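Local atomic coordinates of histone-lysine N-methyltransferase SETMAR (Homo sapiens, PDB entry 3BO5), a protein that transfers methyl groups from S-adenosyl-L-methionine to histone H3 and, as a methylase fused to a mariner transposase, takes part in DNA double-strand break repair. Residues 130-133 and 137-140; 176-181 and 270-275; 103-106 and 110-113. The protein carries 2 engineered substitutions. One frame throughout, in Å; residues are numbered along the deposited sequence. Where two conformers were deposited one is given.

Overall arrangement
All three contacts belong to the methyltransferase part of SETMAR. Interactions 1 and 2 both touch S-adenosyl-L-homocysteine: the hairpin 130-133/137-140 holds its amino acid end, while 176-181 and 270-275 come to its carboxylate, ribose and adenine. Their centres lie about 15 Å apart, and with a gap of about 6 Å between nearest atoms the ligand, not direct contact, links them. Interaction 3, in the pre-SET zinc cluster, sits on the other side of the chain's centre, about 35 Å from interaction 1 and about 37 Å from interaction 2, centre to centre. Interactions 2 and 3 both hold zinc: one ion shared by the SET and post-SET parts, against two of the pre-SET cluster.

Interaction 1: residues 130-133 and 137-140; sequences VFKT and GWGL. With SAH (S-adenosyl-L-homocysteine), chain F.
Lys-132 lays its aliphatic chain across the indole of Trp-138, the two side chains meeting at about a right angle. CD sits over the ring face, 3.9 Å from the centroid of the five-membered ring, a CH-pi contact. NZ, displaced toward NE1, makes an off-centre cation-pi contact with the same ring. A bend about CB-CG (chi2 75°) folds the chain back over the indole. On the same side of the sheet, Val-130 brings CG1 to within 3.6 Å of Trp-138 CE3, and its other methyl, CG2, meets Leu-140 CD1.

Beneath these side chains lies an antiparallel ladder. Phe-131 and Gly-139 form the hydrogen-bonded pair, N of Phe-131 giving to O of Gly-139 at 2.8 Å and N of Gly-139 returning to O of Phe-131 at 2.9 Å. On the other side of the sheet the Phe-131 ring presents an edge to Leu-140 C. At the turn, Gly-137 O takes two bonds, from Thr-133 N at 2.9 Å and from Thr-133 OG1 at 2.6 Å, reaching it from opposite faces of the carbonyl plane. A water spans Thr-133 O and Gly-137 N, while Lys-136 N also bonds to Thr-133 OG1.

Further out, strand 27-29 pairs with Val-130 and Lys-132, Leu-140 pairs with Leu-245, and Phe-208 touches both Val-130 and Trp-138. The hairpin thereby fixes the backbone of Trp-138, whose N donates to the cofactor product's carboxylate O at 2.7 Å and whose O accepts from its amino N at 2.8 Å. This matched donor and acceptor read the amino acid moiety through main-chain atoms, part of the S-adenosyl-L-methionine site of this SET domain.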
ATOM      1  N   VAL A 130      -7.810  -5.723  12.358  1.00 12.68           N
ATOM      2  CA  VAL A 130      -8.567  -4.473  12.107  1.00 13.58           C
ATOM      3  C   VAL A 130      -9.214  -4.194  13.439  1.00 14.37           C
ATOM      4  O   VAL A 130      -9.834  -5.091  14.077  1.00 14.87           O
ATOM      5  CB  VAL A 130      -9.590  -4.702  11.039  1.00 14.36           C
ATOM      6  CG1 VAL A 130     -10.481  -3.515  10.917  1.00 17.81           C
ATOM      7  CG2 VAL A 130      -8.899  -4.987   9.754  1.00 16.80           C
ATOM      8  N   PHE A 131      -9.151  -2.973  13.930  1.00 14.96           N
ATOM      9  CA  PHE A 131      -9.652  -2.739  15.307  1.00 12.80           C
ATOM     10  C   PHE A 131     -10.306  -1.385  15.442  1.00 14.44           C
ATOM     11  O   PHE A 131     -10.033  -0.507  14.672  1.00 15.57           O
ATOM     12  CB  PHE A 131      -8.528  -2.838  16.347  1.00 14.27           C
ATOM     13  CG  PHE A 131      -7.571  -1.651  16.338  1.00 13.27           C
ATOM     14  CD1 PHE A 131      -7.566  -0.709  17.387  1.00 14.06           C
ATOM     15  CD2 PHE A 131      -6.747  -1.450  15.256  1.00 14.14           C
ATOM     16  CE1 PHE A 131      -6.662   0.425  17.366  1.00 15.41           C
ATOM     17  CE2 PHE A 131      -5.851  -0.321  15.214  1.00 13.69           C
ATOM     18  CZ  PHE A 131      -5.842   0.598  16.274  1.00 13.80           C
ATOM     19  N   LYS A 132     -11.222  -1.235  16.388  1.00 14.02           N
ATOM     20  CA  LYS A 132     -11.888   0.061  16.547  1.00 14.99           C
ATOM     21  C   LYS A 132     -10.990   1.012  17.339  1.00 15.87           C
ATOM     22  O   LYS A 132     -10.606   0.757  18.495  1.00 16.86           O
ATOM     23  CB  LYS A 132     -13.237  -0.135  17.221  1.00 17.70           C
ATOM     24  CG  LYS A 132     -14.069   1.122  17.102  1.00 22.54           C
ATOM     25  CD  LYS A 132     -14.610   1.237  15.683  1.00 26.60           C
ATOM     26  CE  LYS A 132     -15.130   2.575  15.378  1.00 34.08           C
ATOM     27  NZ  LYS A 132     -16.099   2.342  14.272  1.00 41.46           N
ATOM     28  N   THR A 133     -10.622   2.092  16.662  1.00 15.19           N
ATOM     29  CA  THR A 133      -9.850   3.158  17.296  1.00 13.89           C
ATOM     30  C   THR A 133     -10.757   4.075  18.127  1.00 16.79           C
ATOM     31  O   THR A 133     -11.969   4.040  17.943  1.00 17.70           O
ATOM     32  CB  THR A 133      -9.053   4.064  16.319  1.00 15.53           C
ATOM     33  OG1 THR A 133      -9.973   4.881  15.584  1.00 14.92           O
ATOM     34  CG2 THR A 133      -8.240   3.255  15.316  1.00 13.08           C
ATOM     35  N   GLY A 137     -12.340   5.821  13.641  1.00 12.86           N
ATOM     36  CA  GLY A 137     -13.039   4.689  13.032  1.00 13.30           C
ATOM     37  C   GLY A 137     -12.200   3.469  13.139  1.00 13.90           C
ATOM     38  O   GLY A 137     -11.492   3.299  14.131  1.00 14.31           O
ATOM     39  N   TRP A 138     -12.288   2.595  12.145  1.00 14.47           N
ATOM     40  CA  TRP A 138     -11.506   1.362  12.233  1.00 13.05           C
ATOM     41  C   TRP A 138     -10.075   1.670  11.830  1.00 13.28           C
ATOM     42  O   TRP A 138      -9.806   2.647  11.089  1.00 14.87           O
ATOM     43  CB  TRP A 138     -12.058   0.311  11.265  1.00 13.05           C
ATOM     44  CG  TRP A 138     -13.378  -0.160  11.731  1.00 14.98           C
ATOM     45  CD1 TRP A 138     -14.603   0.409  11.480  1.00 19.31           C
ATOM     46  CD2 TRP A 138     -13.598  -1.204  12.667  1.00 15.27           C
ATOM     47  NE1 TRP A 138     -15.600  -0.315  12.156  1.00 20.94           N
ATOM     48  CE2 TRP A 138     -14.995  -1.280  12.898  1.00 20.31           C
ATOM     49  CE3 TRP A 138     -12.752  -2.104  13.306  1.00 16.49           C
ATOM     50  CZ2 TRP A 138     -15.567  -2.259  13.729  1.00 16.01           C
ATOM     51  CZ3 TRP A 138     -13.333  -3.120  14.106  1.00 19.00           C
ATOM     52  CH2 TRP A 138     -14.717  -3.132  14.344  1.00 18.70           C
ATOM     53  N   GLY A 139      -9.125   0.927  12.378  1.00 12.13           N
ATOM     54  CA  GLY A 139      -7.723   1.013  11.932  1.00 11.83           C
ATOM     55  C   GLY A 139      -7.141  -0.375  11.773  1.00 12.55           C
ATOM     56  O   GLY A 139      -7.841  -1.378  11.992  1.00 13.42           O
ATOM     57  N   LEU A 140      -5.874  -0.395  11.436  1.00 11.58           N
ATOM     58  CA  LEU A 140      -5.128  -1.688  11.302  1.00 11.50           C
ATOM     59  C   LEU A 140      -3.980  -1.608  12.268  1.00 12.30           C
ATOM     60  O   LEU A 140      -3.222  -0.612  12.303  1.00 12.45           O
ATOM     61  CB  LEU A 140      -4.632  -1.853   9.876  1.00 12.07           C
ATOM     62  CG  LEU A 140      -4.117  -3.262   9.562  1.00 12.66           C
ATOM     63  CD1 LEU A 140      -5.300  -4.197   9.521  1.00 12.76           C
ATOM     64  CD2 LEU A 140      -3.392  -3.248   8.207  1.00 13.98           C
TER
HETATM   65  N   SAH F 305     -10.867   4.756   9.632  1.00 13.08           N
HETATM   66  CA  SAH F 305     -11.194   4.161   8.296  1.00 14.34           C
HETATM   67  CB  SAH F 305      -9.961   3.506   7.628  1.00 14.13           C
HETATM   68  CG  SAH F 305      -9.094   4.602   6.982  1.00 11.32           C
HETATM   69  SD  SAH F 305      -9.922   5.363   5.556  1.00 14.08           S
HETATM   70  C   SAH F 305     -12.353   3.155   8.481  1.00 12.98           C
HETATM   71  O   SAH F 305     -12.958   3.087   9.546  1.00 14.21           O
HETATM   72  OXT SAH F 305     -12.639   2.404   7.493  1.00 14.58           O
HETATM   73  C5' SAH F 305      -9.692   7.107   5.954  1.00 14.52           C
HETATM   74  C4' SAH F 305     -10.662   7.656   6.997  1.00 13.30           C
HETATM   75  O4' SAH F 305     -10.285   7.255   8.318  1.00 11.50           O
HETATM   76  C3' SAH F 305     -10.672   9.155   7.067  1.00 15.50           C
HETATM   77  O3' SAH F 305     -11.567   9.713   6.065  1.00 18.06           O
HETATM   78  C2' SAH F 305     -11.135   9.448   8.464  1.00 15.33           C
HETATM   79  O2' SAH F 305     -12.529   9.137   8.648  1.00 18.10           O
HETATM   80  C1' SAH F 305     -10.401   8.365   9.229  1.00 11.08           C
HETATM   81  N9  SAH F 305      -9.018   8.743   9.582  1.00 12.05           N
HETATM   82  C8  SAH F 305      -7.830   8.168   9.138  1.00 11.65           C
HETATM   83  N7  SAH F 305      -6.823   8.743   9.766  1.00 15.52           N
HETATM   84  C5  SAH F 305      -7.305   9.653  10.637  1.00 12.76           C
HETATM   85  C6  SAH F 305      -6.643  10.548  11.504  1.00 11.71           C
HETATM   86  N6  SAH F 305      -5.328  10.607  11.723  1.00 12.52           N
HETATM   87  N1  SAH F 305      -7.487  11.397  12.214  1.00 12.36           N
HETATM   88  C2  SAH F 305      -8.839  11.362  12.070  1.00 13.30           C
HETATM   89  N3  SAH F 305      -9.530  10.489  11.255  1.00 12.97           N
HETATM   90  C4  SAH F 305      -8.697   9.706  10.514  1.00 11.19           C
HETATM   91  O   HOH W   1     -13.669   5.676  16.248  1.00 22.90           O

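Interaction 2: residues 176-181 and 270-275; sequences DSNYII and LRKPCY. With ZN (zinc ion), chain E; SAH (S-adenosyl-L-homocysteine), chain F.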
ATOM      1  N   ASP A 176     -18.373  10.032   5.159  1.00 43.88           N
ATOM      2  CA  ASP A 176     -17.719   8.993   4.340  1.00 41.37           C
ATOM      3  C   ASP A 176     -16.218   8.887   4.687  1.00 38.46           C
ATOM      4  O   ASP A 176     -15.526   9.921   4.794  1.00 38.98           O
ATOM      5  CB  ASP A 176     -17.851   9.294   2.835  1.00 41.78           C
ATOM      6  CG  ASP A 176     -19.272   9.076   2.296  1.00 42.64           C
ATOM      7  OD1 ASP A 176     -20.121   8.533   3.030  1.00 42.00           O
ATOM      8  OD2 ASP A 176     -19.527   9.443   1.127  1.00 42.73           O
ATOM      9  N   SER A 177     -15.728   7.659   4.884  1.00 34.35           N
ATOM     10  CA  SER A 177     -14.265   7.432   4.895  1.00 30.25           C
ATOM     11  C   SER A 177     -13.867   7.599   3.419  1.00 28.34           C
ATOM     12  O   SER A 177     -14.642   7.225   2.507  1.00 28.92           O
ATOM     13  CB  SER A 177     -13.921   6.031   5.431  1.00 31.36           C
ATOM     14  OG  SER A 177     -14.357   5.866   6.794  1.00 29.38           O
ATOM     15  N   ASN A 178     -12.724   8.239   3.172  1.00 24.32           N
ATOM     16  CA  ASN A 178     -12.246   8.555   1.790  1.00 20.86           C
ATOM     17  C   ASN A 178     -11.076   7.620   1.548  1.00 18.28           C
ATOM     18  O   ASN A 178     -10.167   7.609   2.404  1.00 17.48           O
ATOM     19  CB  ASN A 178     -11.707   9.975   1.803  1.00 20.10           C
ATOM     20  CG  ASN A 178     -12.789  10.993   2.130  1.00 23.53           C
ATOM     21  OD1 ASN A 178     -12.878  11.510   3.271  1.00 27.22           O
ATOM     22  ND2 ASN A 178     -13.642  11.227   1.182  1.00 25.53           N
ATOM     23  N   TYR A 179     -11.089   6.852   0.442  1.00 13.85           N
ATOM     24  CA  TYR A 179      -9.990   5.875   0.254  1.00 13.06           C
ATOM     25  C   TYR A 179      -9.203   5.994  -1.021  1.00 12.36           C
ATOM     26  O   TYR A 179      -8.194   5.304  -1.188  1.00 12.10           O
ATOM     27  CB  TYR A 179     -10.577   4.428   0.254  1.00 12.14           C
ATOM     28  CG  TYR A 179     -11.321   3.978   1.473  1.00 11.82           C
ATOM     29  CD1 TYR A 179     -12.686   4.161   1.554  1.00 13.18           C
ATOM     30  CD2 TYR A 179     -10.667   3.363   2.521  1.00 11.89           C
ATOM     31  CE1 TYR A 179     -13.376   3.776   2.715  1.00 12.69           C
ATOM     32  CE2 TYR A 179     -11.291   2.943   3.638  1.00 10.00           C
ATOM     33  CZ  TYR A 179     -12.688   3.134   3.748  1.00 13.93           C
ATOM     34  OH  TYR A 179     -13.413   2.783   4.858  1.00 16.71           O
ATOM     35  N   ILE A 180      -9.641   6.829  -1.986  1.00 12.32           N
ATOM     36  CA  ILE A 180      -8.923   6.855  -3.237  1.00 13.37           C
ATOM     37  C   ILE A 180      -7.557   7.472  -3.038  1.00 12.06           C
ATOM     38  O   ILE A 180      -7.427   8.483  -2.314  1.00 13.06           O
ATOM     39  CB  ILE A 180      -9.705   7.687  -4.291  1.00 12.71           C
ATOM     40  CG1 ILE A 180     -11.102   7.073  -4.439  1.00 16.73           C
ATOM     41  CG2 ILE A 180      -8.970   7.666  -5.625  1.00 15.79           C
ATOM     42  CD1 ILE A 180     -11.896   7.767  -5.555  1.00 17.86           C
ATOM     43  N   ILE A 181      -6.540   6.913  -3.685  1.00 11.15           N
ATOM     44  CA  ILE A 181      -5.218   7.513  -3.631  1.00 11.50           C
ATOM     45  C   ILE A 181      -4.730   7.725  -5.063  1.00 12.32           C
ATOM     46  O   ILE A 181      -5.024   6.923  -5.997  1.00 12.21           O
ATOM     47  CB  ILE A 181      -4.179   6.588  -2.852  1.00 10.49           C
ATOM     48  CG1 ILE A 181      -2.911   7.352  -2.582  1.00 12.81           C
ATOM     49  CG2 ILE A 181      -3.927   5.271  -3.617  1.00 12.86           C
ATOM     50  CD1 ILE A 181      -1.939   6.583  -1.605  1.00 13.45           C
ATOM     51  N   LEU A 270     -14.057  21.550   3.494  1.00 26.60           N
ATOM     52  CA  LEU A 270     -13.681  21.371   4.942  1.00 23.28           C
ATOM     53  C   LEU A 270     -12.360  20.635   5.108  1.00 24.80           C
ATOM     54  O   LEU A 270     -12.075  19.678   4.383  1.00 22.78           O
ATOM     55  CB  LEU A 270     -14.734  20.638   5.770  1.00 25.05           C
ATOM     56  CG  LEU A 270     -15.995  21.402   6.149  1.00 23.57           C
ATOM     57  CD1 LEU A 270     -16.895  20.641   7.062  1.00 28.37           C
ATOM     58  CD2 LEU A 270     -15.594  22.679   6.805  1.00 23.23           C
ATOM     59  N   ARG A 271     -11.527  21.160   6.002  1.00 22.32           N
ATOM     60  CA  ARG A 271     -10.263  20.512   6.330  1.00 23.31           C
ATOM     61  C   ARG A 271     -10.614  19.564   7.483  1.00 23.54           C
ATOM     62  O   ARG A 271     -11.080  20.018   8.560  1.00 26.22           O
ATOM     63  CB  ARG A 271      -9.254  21.606   6.699  1.00 23.98           C
ATOM     64  CG  ARG A 271      -9.033  22.554   5.490  1.00 24.98           C
ATOM     65  CD  ARG A 271      -8.203  23.761   5.781  1.00 26.06           C
ATOM     66  NE  ARG A 271      -6.828  23.353   6.100  1.00 28.21           N
ATOM     67  CZ  ARG A 271      -5.911  22.998   5.201  1.00 32.99           C
ATOM     68  NH1 ARG A 271      -6.202  22.997   3.885  1.00 36.78           N
ATOM     69  NH2 ARG A 271      -4.704  22.645   5.624  1.00 30.86           N
ATOM     70  N   LYS A 272     -10.457  18.236   7.293  1.00 22.20           N
ATOM     71  CA  LYS A 272     -10.889  17.285   8.304  1.00 22.65           C
ATOM     72  C   LYS A 272      -9.831  17.230   9.387  1.00 22.08           C
ATOM     73  O   LYS A 272      -8.655  17.338   9.076  1.00 21.62           O
ATOM     74  CB  LYS A 272     -11.008  15.913   7.673  1.00 23.60           C
ATOM     75  CG  LYS A 272     -12.148  15.882   6.647  1.00 27.77           C
ATOM     76  CD  LYS A 272     -12.552  14.461   6.488  1.00 32.57           C
ATOM     77  CE  LYS A 272     -13.694  14.282   5.484  1.00 36.17           C
ATOM     78  NZ  LYS A 272     -14.194  12.892   5.707  1.00 39.04           N
ATOM     79  N   PRO A 273     -10.245  17.148  10.644  1.00 20.33           N
ATOM     80  CA  PRO A 273      -9.252  17.167  11.744  1.00 18.81           C
ATOM     81  C   PRO A 273      -8.514  15.860  11.785  1.00 17.09           C
ATOM     82  O   PRO A 273      -9.098  14.827  11.470  1.00 17.90           O
ATOM     83  CB  PRO A 273     -10.079  17.236  13.004  1.00 20.93           C
ATOM     84  CG  PRO A 273     -11.456  17.486  12.554  1.00 21.93           C
ATOM     85  CD  PRO A 273     -11.631  17.120  11.146  1.00 20.77           C
ATOM     86  N   CYS A 274      -7.255  15.959  12.190  1.00 15.26           N
ATOM     87  CA  CYS A 274      -6.395  14.789  12.368  1.00 13.27           C
ATOM     88  C   CYS A 274      -6.321  14.537  13.871  1.00 14.00           C
ATOM     89  O   CYS A 274      -6.030  15.442  14.664  1.00 15.93           O
ATOM     90  CB  CYS A 274      -4.962  15.069  11.815  1.00 13.84           C
ATOM     91  SG  CYS A 274      -3.975  13.590  12.008  1.00 13.81           S
ATOM     92  N   TYR A 275      -6.425  13.259  14.234  1.00 13.69           N
ATOM     93  CA  TYR A 275      -6.333  12.805  15.628  1.00 14.17           C
ATOM     94  C   TYR A 275      -5.154  11.812  15.767  1.00 14.34           C
ATOM     95  O   TYR A 275      -5.209  10.885  16.619  1.00 14.61           O
ATOM     96  CB  TYR A 275      -7.641  12.141  16.107  1.00 15.98           C
ATOM     97  CG  TYR A 275      -8.860  12.979  15.873  1.00 14.69           C
ATOM     98  CD1 TYR A 275      -8.868  14.308  16.350  1.00 16.79           C
ATOM     99  CD2 TYR A 275      -9.975  12.467  15.252  1.00 19.34           C
ATOM    100  CE1 TYR A 275     -10.007  15.112  16.184  1.00 19.08           C
ATOM    101  CE2 TYR A 275     -11.129  13.270  15.051  1.00 20.03           C
ATOM    102  CZ  TYR A 275     -11.105  14.585  15.543  1.00 18.82           C
ATOM    103  OH  TYR A 275     -12.227  15.411  15.417  1.00 22.73           O
TER
HETATM  104 ZN    ZN E 304      -1.831  14.311  12.773  1.00 14.24          ZN
HETATM  105  N   SAH F 305     -10.867   4.756   9.632  1.00 13.08           N
HETATM  106  CA  SAH F 305     -11.194   4.161   8.296  1.00 14.34           C
HETATM  107  CB  SAH F 305      -9.961   3.506   7.628  1.00 14.13           C
HETATM  108  CG  SAH F 305      -9.094   4.602   6.982  1.00 11.32           C
HETATM  109  SD  SAH F 305      -9.922   5.363   5.556  1.00 14.08           S
HETATM  110  C   SAH F 305     -12.353   3.155   8.481  1.00 12.98           C
HETATM  111  O   SAH F 305     -12.958   3.087   9.546  1.00 14.21           O
HETATM  112  OXT SAH F 305     -12.639   2.404   7.493  1.00 14.58           O
HETATM  113  C5' SAH F 305      -9.692   7.107   5.954  1.00 14.52           C
HETATM  114  C4' SAH F 305     -10.662   7.656   6.997  1.00 13.30           C
HETATM  115  O4' SAH F 305     -10.285   7.255   8.318  1.00 11.50           O
HETATM  116  C3' SAH F 305     -10.672   9.155   7.067  1.00 15.50           C
HETATM  117  O3' SAH F 305     -11.567   9.713   6.065  1.00 18.06           O
HETATM  118  C2' SAH F 305     -11.135   9.448   8.464  1.00 15.33           C
HETATM  119  O2' SAH F 305     -12.529   9.137   8.648  1.00 18.10           O
HETATM  120  C1' SAH F 305     -10.401   8.365   9.229  1.00 11.08           C
HETATM  121  N9  SAH F 305      -9.018   8.743   9.582  1.00 12.05           N
HETATM  122  C8  SAH F 305      -7.830   8.168   9.138  1.00 11.65           C
HETATM  123  N7  SAH F 305      -6.823   8.743   9.766  1.00 15.52           N
HETATM  124  C5  SAH F 305      -7.305   9.653  10.637  1.00 12.76           C
HETATM  125  C6  SAH F 305      -6.643  10.548  11.504  1.00 11.71           C
HETATM  126  N6  SAH F 305      -5.328  10.607  11.723  1.00 12.52           N
HETATM  127  N1  SAH F 305      -7.487  11.397  12.214  1.00 12.36           N
HETATM  128  C2  SAH F 305      -8.839  11.362  12.070  1.00 13.30           C
HETATM  129  N3  SAH F 305      -9.530  10.489  11.255  1.00 12.97           N
HETATM  130  C4  SAH F 305      -8.697   9.706  10.514  1.00 11.19           C
HETATM  131  O   HOH W   2     -15.871  12.092   3.667  1.00 42.36           O
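Lys-272 NZ is gripped by Asn-178 OD1, 3.1 Å away, and by a water at 2.8 Å. The ammonium lies in the plane of the Asn-178 amide carbonyl, with a C=O to donor angle of 158°. A further oxygen, the carbonyl O of Asp-176, stands 3.4 Å from NZ, and the same water rests against it as well. The two side chains approach from opposite directions: Asn-178 points toward 270-275, and Lys-272, extended beyond CG with chi3 at 180°, spans the gap to meet it. Little else joins the two segments directly. The oxygens gathered at NZ would favour a charged ammonium.

The bound S-adenosyl-L-homocysteine also lies between them and touches both. From 176-181, Tyr-179 OH bonds to the carboxylate OXT at 2.8 Å, with the ring passing the thioether SD obliquely; Asn-178 N makes a weak bond to the ribose O3'. From 270-275, Tyr-275 N donates to adenine N1 at 2.9 Å, an almost straight bond with an N-H...N angle of 161°. Cys-274 SG binds zinc at 2.4 Å and also lies close to the adenine amino group; Cys-213, Cys-276 and Cys-281 complete that site. Metal, bound product and Lys-272 thus all help to tie the post-SET segment to the SET domain.

Around the contact, Arg-264 NH2 donates to Asn-178 O, and Asp-266 of strand 260-266 touches both Asn-178 and Lys-272. Ile-180 packs on helix 162-169, and Tyr-179 on strand 193-199. The loop 176-181 leads from that helix into strand 181-185, while 270-275 crosses from strand 260-266 toward strand 288-289, pairing on the way with Ala-283 and Leu-285.

Interaction 3: residues 103-106 and 110-113; sequences FECN and RCSD. With ZN (zinc ion), chain C; ZN (zinc ion), chain B.
Cys-105 and Cys-111 meet through one zinc ion, which Cys-105 SG binds at 2.4 Å and Cys-111 SG at 2.3 Å. The sulfurs are 3.8 Å apart, SG of Cys-105 to SG of Cys-111, and subtend a nearly tetrahedral angle at the metal. Apart from the metal bonds, CB of Cys-105 touches SG of Cys-111 at 3.7 Å. Cys-111 reaches the zinc with SG between its backbone N and carbonyl carbon (chi1 58°), which turns the sulfur of this partly exposed residue toward the metal.

Cys-105 SG does more, for it also binds a second zinc at 2.4 Å. As a bridging thiolate, SG of Cys-105 sees the two zinc ions at an angle of 113°. This buried side is the tight one: Gln-121 holds the carbonyl of Cys-105, Asn-117 pairs with its backbone, and both Glu-104 carboxylate oxygens are bonded, one to Val-120 N, the other to Gln-121 NE2. Across from it, the segment 110-113 is loose: Arg-110, Ser-112 and Asp-113 are exposed, and no hydrogen bond crosses between the two segments.

Cys-69 and Cys-115 complete the shared zinc; Cys-62, Cys-76 and Cys-109 complete the second. Bridging cysteines joining three zinc ions in a triangle are the hallmark of the pre-SET domain.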
ATOM      1  N   PHE A 103      11.709  -2.383  -9.226  1.00 13.86           N
ATOM      2  CA  PHE A 103      11.130  -3.525  -9.932  1.00 13.43           C
ATOM      3  C   PHE A 103      11.494  -4.781  -9.195  1.00 14.40           C
ATOM      4  O   PHE A 103      12.638  -4.984  -8.920  1.00 13.74           O
ATOM      5  CB  PHE A 103      11.709  -3.590 -11.353  1.00 14.10           C
ATOM      6  CG  PHE A 103      11.205  -2.500 -12.210  1.00 15.36           C
ATOM      7  CD1 PHE A 103      10.096  -2.726 -13.048  1.00 18.45           C
ATOM      8  CD2 PHE A 103      11.845  -1.252 -12.202  1.00 19.86           C
ATOM      9  CE1 PHE A 103       9.598  -1.689 -13.864  1.00 19.31           C
ATOM     10  CE2 PHE A 103      11.349  -0.199 -13.034  1.00 22.10           C
ATOM     11  CZ  PHE A 103      10.259  -0.442 -13.839  1.00 22.20           C
ATOM     12  N   GLU A 104      10.509  -5.584  -8.855  1.00 12.79           N
ATOM     13  CA  GLU A 104      10.776  -6.979  -8.379  1.00 10.92           C
ATOM     14  C   GLU A 104      10.917  -7.933  -9.560  1.00 12.35           C
ATOM     15  O   GLU A 104      10.353  -7.710 -10.651  1.00 13.95           O
ATOM     16  CB  GLU A 104       9.644  -7.476  -7.451  1.00 13.50           C
ATOM     17  CG  GLU A 104       9.664  -6.693  -6.164  1.00 12.56           C
ATOM     18  CD  GLU A 104       8.902  -7.382  -5.017  1.00 11.16           C
ATOM     19  OE1 GLU A 104       8.287  -8.477  -5.194  1.00 12.21           O
ATOM     20  OE2 GLU A 104       8.919  -6.707  -3.960  1.00 14.59           O
ATOM     21  N   CYS A 105      11.606  -9.067  -9.308  1.00 10.67           N
ATOM     22  CA  CYS A 105      11.548 -10.156 -10.285  1.00 12.71           C
ATOM     23  C   CYS A 105      10.095 -10.646 -10.324  1.00 13.31           C
ATOM     24  O   CYS A 105       9.354 -10.503  -9.364  1.00 16.00           O
ATOM     25  CB  CYS A 105      12.554 -11.216  -9.922  1.00 14.57           C
ATOM     26  SG  CYS A 105      14.173 -10.661 -10.220  1.00 12.70           S
ATOM     27  N   ASN A 106       9.666 -11.076 -11.526  1.00 13.58           N
ATOM     28  CA  ASN A 106       8.273 -11.341 -11.768  1.00 14.56           C
ATOM     29  C   ASN A 106       8.019 -12.745 -12.273  1.00 15.53           C
ATOM     30  O   ASN A 106       8.864 -13.598 -12.185  1.00 14.63           O
ATOM     31  CB  ASN A 106       7.659 -10.256 -12.641  1.00 12.91           C
ATOM     32  CG  ASN A 106       8.161 -10.288 -14.067  1.00 14.12           C
ATOM     33  OD1 ASN A 106       8.637 -11.304 -14.543  1.00 14.61           O
ATOM     34  ND2 ASN A 106       7.974  -9.168 -14.797  1.00 19.50           N
ATOM     35  N   ARG A 110      13.441 -16.053 -14.628  1.00 20.83           N
ATOM     36  CA  ARG A 110      13.667 -17.461 -14.392  1.00 23.72           C
ATOM     37  C   ARG A 110      14.441 -17.713 -13.137  1.00 23.93           C
ATOM     38  O   ARG A 110      14.618 -18.883 -12.774  1.00 24.73           O
ATOM     39  CB  ARG A 110      14.367 -18.083 -15.570  1.00 26.28           C
ATOM     40  CG  ARG A 110      13.385 -18.227 -16.712  1.00 29.62           C
ATOM     41  CD  ARG A 110      14.044 -17.983 -18.035  1.00 35.13           C
ATOM     42  NE  ARG A 110      14.943 -19.082 -18.296  1.00 41.68           N
ATOM     43  CZ  ARG A 110      15.705 -19.189 -19.375  1.00 42.24           C
ATOM     44  NH1 ARG A 110      16.507 -20.246 -19.499  1.00 44.21           N
ATOM     45  NH2 ARG A 110      15.666 -18.246 -20.302  1.00 38.46           N
ATOM     46  N   CYS A 111      14.821 -16.637 -12.423  1.00 19.63           N
ATOM     47  CA  CYS A 111      15.337 -16.853 -11.072  1.00 19.15           C
ATOM     48  C   CYS A 111      14.328 -17.591 -10.197  1.00 21.04           C
ATOM     49  O   CYS A 111      13.102 -17.566 -10.457  1.00 23.36           O
ATOM     50  CB  CYS A 111      15.739 -15.521 -10.408  1.00 19.56           C
ATOM     51  SG  CYS A 111      14.266 -14.410 -10.383  1.00 15.78           S
ATOM     52  N   SER A 112      14.786 -18.240  -9.136  1.00 22.93           N
ATOM     53  CA  SER A 112      13.871 -19.028  -8.327  1.00 24.86           C
ATOM     54  C   SER A 112      12.973 -18.171  -7.499  1.00 25.09           C
ATOM     55  O   SER A 112      13.195 -16.933  -7.351  1.00 23.05           O
ATOM     56  CB  SER A 112      14.598 -19.973  -7.380  1.00 26.75           C
ATOM     57  OG  SER A 112      15.055 -19.269  -6.260  1.00 28.29           O
ATOM     58  N   ASP A 113      11.968 -18.800  -6.899  1.00 27.30           N
ATOM     59  CA  ASP A 113      11.068 -17.996  -6.088  0.50 28.11           C
ATOM     60  C   ASP A 113      11.767 -17.542  -4.789  1.00 27.91           C
ATOM     61  O   ASP A 113      11.236 -16.712  -4.038  1.00 28.66           O
ATOM     62  CB  ASP A 113       9.681 -18.652  -5.898  0.50 29.21           C
ATOM     63  CG  ASP A 113       8.782 -18.581  -7.177  0.50 30.49           C
ATOM     64  OD1 ASP A 113       8.079 -19.582  -7.424  0.50 35.28           O
ATOM     65  OD2 ASP A 113       8.741 -17.544  -7.917  0.50 29.56           O
TER
HETATM   66 ZN    ZN C 302      15.362 -12.582  -9.525  1.00 14.66          ZN
HETATM   67 ZN    ZN B 301      14.055 -10.452 -12.558  1.00 13.70          ZN